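PDB 6PFQ: uncharacterized protein YLR132C from Kluyveromyces marxianus, which is Usb1, a 2H-superfamily phosphodiesterase that probably acts as an exoribonuclease on U6 snRNA. Local coordinates for residues N43-L48 against Q113-G118; R83-A88 against V134-P139; N162-Q167 against R173-S178. One frame throughout, in Å; residues are numbered along the deposited sequence.

Contact 1 (N43-L48 against Q113-G118); sequences NSFEPL and QFLAVG
Carbonyl O of Q113 lies at the edge of the F45 ring, near its plane and 3.6 Å from CE1. Strands 46-47 (in segment 43-48) and 112-119 (holding 113-118) belong to one antiparallel sheet of the 2H phosphodiesterase fold, but they do not pair directly: strand 154-161 runs between them, pairing E46 with V159, L48 with F157 and L115 with F157. Across that intervening strand the contact is therefore made mostly by side chains, with the Q113 carbonyl the backbone exception. L115 lays its CB over one face of F45 in a CH-pi contact, 3.9 Å from the ring centroid, while its CG stands anti to the backbone N (chi1 -179°), leaving CB as the part of this side chain that touches the ring. F45 also packs on V33 of helix 20-39, and L115 on W102. The side chain of Q113 turns elsewhere, its NE2 hydrogen-bonded to E106 OE2. Further along, L48 and F114 meet at about a right angle. F114 also touches S156, a residue seen to bind UMP in this protein, which puts the pair beside the nucleotide site. There, L48 CD1 reaches the edge of the F114 ring rather than its face, 3.9 Å from CD2.

Contact 2 (R83-A88 against V134-P139); sequences RQEIRA and VEKYKP
Two surface helices, 72-88 and 121-137, are tied near their C-terminal ends by E85 of the first with K136 and Y137 of the second. The second helix also packs on the sheet beneath, with V134 touching S64 of strand 59-68. E85 OE2 is the shared acceptor. K136 NZ forms a salt bridge with E85 OE2 at 3.2 Å, meeting the syn lone pair of that oxygen. The lysine gets there with CG anti to the backbone N (chi1 179°) and the rest of its chain extended, and on the way its CG passes over the centre of the Y137 ring, 3.9 Å above the plane. E85 comes to the edge of that same ring, with CD in the ring plane, and the carboxylate stands 89° to it. Y137 OH also donates to OE2, but the modelled 2.3 Å is too short to be trusted in detail. Around this group E85 touches I133, and Y137 packs on R81 and I82 of helix 72-88. The nearby lysine ammonium would favour an ionised E85, with charge probably drawn towards OE2; the phenol distance is too doubtful to add to that.

Contact 3 (N162-Q167 against R173-S178); sequences NAYLQQ and RQRLDS
The ring of Y164 takes the aliphatic part of R175 over one face, packing the loop after strand 154-161 against the second turn of helix 169-186. R175 CG sits over the centre of the tyrosine ring, a CH-pi contact 3.5 Å from the centroid and only 7° off the ring normal. The arginine chain then bends at chi2 and chi3, which folds its guanidinium back over the phenol end, with the two planes 81° apart. There Y164 OH accepts from two donors of the same group, NE at 2.9 Å and NH2 at 3.1 Å; both bonds are bent and weak, the two donors coming from the same side, above the ring face. On the helix side, R42 NH1 bonds to the carbonyl O of R175. The tyrosine is placed by the turn that carries it, a type I turn from N162 to L165, followed by another from Y164 to Q167. N162, buried, begins the first turn: its ND2 donates to A110 O and to S172 OG, the latter in the helix. Its OD1 closes an Asx turn by accepting from Y164 N at 2.8 Å, with the donor 56° out of the carbonyl plane.

Contacts 1 and 3 lie on the same side of the chain's centre, their centres 15 Å apart, and they touch directly: Q113 NE2 packs 3.4 Å from N162 CG, and N43 ND2 lies 3.6 Å from A163 CB. Strand 154-161 joins them, since it pairs with both segments of contact 1 and leads into the loop of contact 3. Contact 2 is on the opposite side of the centre, about 18 Å from contact 1 and 22 Å from contact 3 at the nearest atoms. Only contact 1 adjoins the UMP site, the side chain of F114 lying about 3 Å from S156 and about 6 Å from H154; contacts 2 and 3 are surface packing away from it.

Contact 1 (N43-L48 against Q113-G118)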
# COMPACT_ATOMS: atom_id res chain seq x y z
N ASN A 43 -6.24 19.07 5.29
CA ASN A 43 -6.55 18.48 3.99
C ASN A 43 -7.27 17.14 4.14
O ASN A 43 -7.00 16.35 5.06
CB ASN A 43 -5.25 18.29 3.19
CG ASN A 43 -4.81 19.57 2.49
OD1 ASN A 43 -5.49 20.57 2.55
ND2 ASN A 43 -3.65 19.52 1.82
N SER A 44 -8.21 16.90 3.24
CA SER A 44 -8.97 15.65 3.19
C SER A 44 -8.30 14.58 2.32
O SER A 44 -7.53 14.86 1.41
CB SER A 44 -10.39 15.92 2.68
OG SER A 44 -11.17 16.46 3.75
N PHE A 45 -8.67 13.33 2.60
CA PHE A 45 -8.19 12.15 1.90
C PHE A 45 -9.10 11.81 0.74
O PHE A 45 -10.32 11.69 0.92
CB PHE A 45 -8.11 10.98 2.88
CG PHE A 45 -7.10 11.18 3.97
CD1 PHE A 45 -5.74 10.93 3.73
CD2 PHE A 45 -7.50 11.66 5.23
CE1 PHE A 45 -4.81 11.14 4.74
CE2 PHE A 45 -6.56 11.88 6.25
CZ PHE A 45 -5.22 11.61 6.00
N GLU A 46 -8.52 11.72 -0.45
CA GLU A 46 -9.25 11.16 -1.59
C GLU A 46 -9.37 9.65 -1.42
O GLU A 46 -8.35 8.97 -1.21
CB GLU A 46 -8.50 11.49 -2.90
CG GLU A 46 -9.16 10.92 -4.16
CD GLU A 46 -10.42 11.63 -4.54
OE1 GLU A 46 -10.75 12.67 -3.93
OE2 GLU A 46 -11.08 11.16 -5.47
N PRO A 47 -10.57 9.09 -1.50
CA PRO A 47 -10.71 7.62 -1.40
C PRO A 47 -9.98 6.93 -2.55
O PRO A 47 -10.12 7.32 -3.70
CB PRO A 47 -12.23 7.41 -1.50
CG PRO A 47 -12.77 8.69 -0.89
CD PRO A 47 -11.88 9.77 -1.48
N LEU A 48 -9.19 5.91 -2.22
CA LEU A 48 -8.44 5.17 -3.25
C LEU A 48 -9.22 4.03 -3.88
O LEU A 48 -8.75 3.43 -4.86
CB LEU A 48 -7.14 4.59 -2.64
CG LEU A 48 -6.10 5.66 -2.28
CD1 LEU A 48 -4.97 5.02 -1.42
CD2 LEU A 48 -5.55 6.21 -3.60
N GLN A 113 0.15 12.08 1.24
CA GLN A 113 0.15 11.42 2.54
C GLN A 113 -0.97 10.39 2.52
O GLN A 113 -2.13 10.76 2.35
CB GLN A 113 -0.02 12.46 3.67
CG GLN A 113 1.24 13.37 3.67
CD GLN A 113 1.25 14.46 4.71
OE1 GLN A 113 0.19 14.91 5.15
NE2 GLN A 113 2.46 14.95 5.08
N PHE A 114 -0.61 9.12 2.65
CA PHE A 114 -1.54 8.01 2.48
C PHE A 114 -2.05 7.54 3.83
O PHE A 114 -1.25 7.19 4.69
CB PHE A 114 -0.82 6.86 1.79
CG PHE A 114 -0.59 7.11 0.31
CD1 PHE A 114 0.49 7.87 -0.11
CD2 PHE A 114 -1.45 6.57 -0.63
CE1 PHE A 114 0.70 8.13 -1.48
CE2 PHE A 114 -1.22 6.79 -1.99
CZ PHE A 114 -0.15 7.58 -2.39
N LEU A 115 -3.37 7.47 3.96
CA LEU A 115 -4.01 6.94 5.16
C LEU A 115 -4.13 5.43 4.99
O LEU A 115 -4.76 4.97 4.03
CB LEU A 115 -5.40 7.58 5.31
CG LEU A 115 -6.18 7.15 6.55
CD1 LEU A 115 -5.53 7.73 7.82
CD2 LEU A 115 -7.66 7.59 6.43
N ALA A 116 -3.56 4.66 5.92
CA ALA A 116 -3.33 3.24 5.76
C ALA A 116 -3.64 2.52 7.07
O ALA A 116 -3.72 3.13 8.15
CB ALA A 116 -1.85 2.97 5.33
N VAL A 117 -3.77 1.19 6.97
CA VAL A 117 -3.79 0.31 8.14
C VAL A 117 -2.78 -0.81 7.90
O VAL A 117 -2.63 -1.30 6.77
CB VAL A 117 -5.20 -0.28 8.39
CG1 VAL A 117 -5.22 -1.06 9.75
CG2 VAL A 117 -6.26 0.89 8.37
N GLY A 118 -2.02 -1.16 8.94
CA GLY A 118 -1.03 -2.21 8.79
C GLY A 118 -1.63 -3.61 8.65
O GLY A 118 -2.73 -3.91 9.13

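Contact 2 (R83-A88 against V134-P139)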
# COMPACT_ATOMS: atom_id res chain seq x y z
N ARG A 83 9.78 -14.78 -9.92
CA ARG A 83 8.58 -15.50 -10.33
C ARG A 83 8.71 -17.00 -10.08
O ARG A 83 7.83 -17.63 -9.47
CB ARG A 83 8.30 -15.25 -11.82
N GLN A 84 9.84 -17.58 -10.47
CA GLN A 84 10.02 -19.02 -10.32
C GLN A 84 10.03 -19.42 -8.85
O GLN A 84 9.42 -20.42 -8.47
CB GLN A 84 11.30 -19.47 -11.01
N GLU A 85 10.75 -18.66 -8.02
CA GLU A 85 10.82 -19.00 -6.61
C GLU A 85 9.48 -18.78 -5.90
O GLU A 85 9.15 -19.52 -4.98
CB GLU A 85 11.94 -18.23 -5.93
CG GLU A 85 13.32 -18.78 -6.24
CD GLU A 85 14.30 -18.58 -5.09
OE1 GLU A 85 13.83 -18.48 -3.93
OE2 GLU A 85 15.53 -18.52 -5.34
N ILE A 86 8.71 -17.76 -6.30
CA ILE A 86 7.39 -17.60 -5.68
C ILE A 86 6.49 -18.78 -6.05
O ILE A 86 5.81 -19.35 -5.19
CB ILE A 86 6.77 -16.24 -6.07
CG1 ILE A 86 7.27 -15.13 -5.13
CG2 ILE A 86 5.26 -16.29 -5.98
CD1 ILE A 86 7.20 -13.75 -5.71
N ARG A 87 6.50 -19.18 -7.32
CA ARG A 87 5.75 -20.37 -7.73
C ARG A 87 6.16 -21.59 -6.93
O ARG A 87 5.31 -22.39 -6.53
CB ARG A 87 5.95 -20.62 -9.23
N ALA A 88 7.46 -21.73 -6.64
CA ALA A 88 7.94 -22.90 -5.92
C ALA A 88 7.55 -22.88 -4.45
O ALA A 88 7.71 -23.89 -3.77
CB ALA A 88 9.46 -23.02 -6.06
N VAL A 134 12.08 -11.50 -2.59
CA VAL A 134 12.36 -10.16 -3.11
C VAL A 134 13.70 -9.66 -2.61
O VAL A 134 14.51 -9.12 -3.38
CB VAL A 134 11.21 -9.18 -2.76
CG1 VAL A 134 11.56 -7.76 -3.28
CG2 VAL A 134 9.89 -9.67 -3.36
N GLU A 135 13.96 -9.81 -1.31
CA GLU A 135 15.23 -9.34 -0.76
C GLU A 135 16.40 -10.03 -1.42
O GLU A 135 17.47 -9.43 -1.59
CB GLU A 135 15.27 -9.57 0.75
N LYS A 136 16.23 -11.30 -1.79
CA LYS A 136 17.34 -12.04 -2.40
C LYS A 136 17.68 -11.50 -3.79
O LYS A 136 18.86 -11.44 -4.16
CB LYS A 136 16.99 -13.53 -2.48
CG LYS A 136 18.06 -14.41 -3.13
CD LYS A 136 17.78 -15.90 -2.87
CE LYS A 136 18.78 -16.80 -3.58
NZ LYS A 136 18.23 -18.18 -3.73
N TYR A 137 16.68 -11.13 -4.57
CA TYR A 137 16.91 -10.80 -5.97
C TYR A 137 16.83 -9.32 -6.31
O TYR A 137 17.13 -8.96 -7.45
CB TYR A 137 15.92 -11.57 -6.86
CG TYR A 137 16.16 -13.06 -6.77
CD1 TYR A 137 17.32 -13.61 -7.30
CD2 TYR A 137 15.26 -13.91 -6.14
CE1 TYR A 137 17.58 -14.96 -7.20
CE2 TYR A 137 15.50 -15.28 -6.05
CZ TYR A 137 16.67 -15.79 -6.59
OH TYR A 137 16.95 -17.13 -6.52
N LYS A 138 16.44 -8.46 -5.39
CA LYS A 138 16.22 -7.08 -5.80
C LYS A 138 17.57 -6.39 -6.08
O LYS A 138 18.61 -6.83 -5.59
CB LYS A 138 15.41 -6.33 -4.75
CG LYS A 138 16.17 -5.97 -3.50
CD LYS A 138 15.22 -5.30 -2.52
CE LYS A 138 15.89 -5.17 -1.16
NZ LYS A 138 16.70 -3.92 -1.10
N PRO A 139 17.58 -5.38 -6.95
CA PRO A 139 18.85 -4.69 -7.24
C PRO A 139 19.44 -4.07 -5.98
O PRO A 139 18.73 -3.66 -5.06
CB PRO A 139 18.46 -3.61 -8.25
CG PRO A 139 17.08 -3.87 -8.65
CD PRO A 139 16.44 -4.79 -7.66

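Contact 3 (N162-Q167 against R173-S178)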
# COMPACT_ATOMS: atom_id res chain seq x y z
N ASN A 162 0.01 16.90 0.76
CA ASN A 162 0.76 17.50 1.86
C ASN A 162 0.73 19.02 1.68
O ASN A 162 1.43 19.57 0.82
CB ASN A 162 2.19 16.97 1.88
CG ASN A 162 3.04 17.60 2.98
OD1 ASN A 162 2.54 18.35 3.84
ND2 ASN A 162 4.35 17.26 2.98
N ALA A 163 -0.07 19.71 2.51
CA ALA A 163 -0.13 21.17 2.40
C ALA A 163 1.20 21.83 2.75
O ALA A 163 1.45 22.97 2.33
CB ALA A 163 -1.21 21.75 3.32
N TYR A 164 2.10 21.13 3.42
CA TYR A 164 3.33 21.74 3.92
C TYR A 164 4.53 21.33 3.10
O TYR A 164 5.67 21.51 3.54
CB TYR A 164 3.53 21.39 5.41
CG TYR A 164 2.31 21.84 6.16
CD1 TYR A 164 2.22 23.14 6.65
CD2 TYR A 164 1.22 20.98 6.34
CE1 TYR A 164 1.07 23.57 7.31
CE2 TYR A 164 0.08 21.40 7.00
CZ TYR A 164 0.02 22.69 7.48
OH TYR A 164 -1.10 23.11 8.14
N LEU A 165 4.29 20.78 1.90
CA LEU A 165 5.32 20.24 1.04
C LEU A 165 6.49 21.19 0.83
O LEU A 165 7.65 20.77 0.79
CB LEU A 165 4.72 19.89 -0.33
CG LEU A 165 5.73 19.46 -1.40
CD1 LEU A 165 6.44 18.18 -0.92
CD2 LEU A 165 4.99 19.19 -2.69
N GLN A 166 6.22 22.47 0.62
CA GLN A 166 7.29 23.40 0.28
C GLN A 166 7.73 24.22 1.48
O GLN A 166 8.50 25.16 1.32
CB GLN A 166 6.89 24.33 -0.87
CG GLN A 166 6.36 23.52 -2.08
CD GLN A 166 5.90 24.42 -3.23
OE1 GLN A 166 6.72 25.15 -3.82
NE2 GLN A 166 4.59 24.34 -3.58
N GLN A 167 7.26 23.89 2.68
CA GLN A 167 7.77 24.51 3.90
C GLN A 167 9.06 23.81 4.36
O GLN A 167 9.50 22.82 3.79
CB GLN A 167 6.72 24.47 5.01
CG GLN A 167 5.41 25.02 4.57
CD GLN A 167 5.59 26.40 4.03
OE1 GLN A 167 6.14 27.27 4.70
NE2 GLN A 167 5.20 26.60 2.78
N ARG A 173 7.23 17.84 8.81
CA ARG A 173 7.24 16.65 9.65
C ARG A 173 6.37 16.86 10.90
O ARG A 173 5.69 15.92 11.35
CB ARG A 173 8.68 16.28 10.01
CG ARG A 173 8.77 15.16 11.08
CD ARG A 173 10.19 15.04 11.67
NE ARG A 173 11.25 15.25 10.67
CZ ARG A 173 12.11 16.27 10.70
NH1 ARG A 173 12.05 17.18 11.67
NH2 ARG A 173 13.04 16.37 9.75
N GLN A 174 6.41 18.05 11.50
CA GLN A 174 5.54 18.32 12.64
C GLN A 174 4.06 18.19 12.27
O GLN A 174 3.27 17.63 13.04
CB GLN A 174 5.81 19.71 13.22
N ARG A 175 3.65 18.73 11.12
CA ARG A 175 2.24 18.64 10.76
C ARG A 175 1.85 17.20 10.40
O ARG A 175 0.73 16.77 10.67
CB ARG A 175 1.92 19.60 9.60
CG ARG A 175 2.09 21.10 9.96
CD ARG A 175 1.14 21.57 11.06
NE ARG A 175 -0.21 21.86 10.57
CZ ARG A 175 -1.29 22.01 11.34
NH1 ARG A 175 -1.20 21.89 12.66
NH2 ARG A 175 -2.47 22.27 10.79
N LEU A 176 2.79 16.44 9.84
CA LEU A 176 2.54 15.03 9.59
C LEU A 176 2.37 14.25 10.91
O LEU A 176 1.46 13.42 11.04
CB LEU A 176 3.69 14.44 8.77
CG LEU A 176 3.73 12.93 8.63
CD1 LEU A 176 2.46 12.41 7.94
CD2 LEU A 176 5.00 12.53 7.82
N ASP A 177 3.22 14.52 11.90
CA ASP A 177 3.05 13.81 13.17
C ASP A 177 1.78 14.25 13.90
O ASP A 177 1.11 13.42 14.53
CB ASP A 177 4.30 14.02 14.03
CG ASP A 177 5.49 13.18 13.51
OD1 ASP A 177 5.26 12.09 12.95
OD2 ASP A 177 6.65 13.62 13.65
N SER A 178 1.40 15.51 13.82
CA SER A 178 0.13 15.86 14.44
C SER A 178 -1.06 15.36 13.62
O SER A 178 -2.12 15.09 14.18
CB SER A 178 0.02 17.37 14.68
OG SER A 178 0.05 18.12 13.50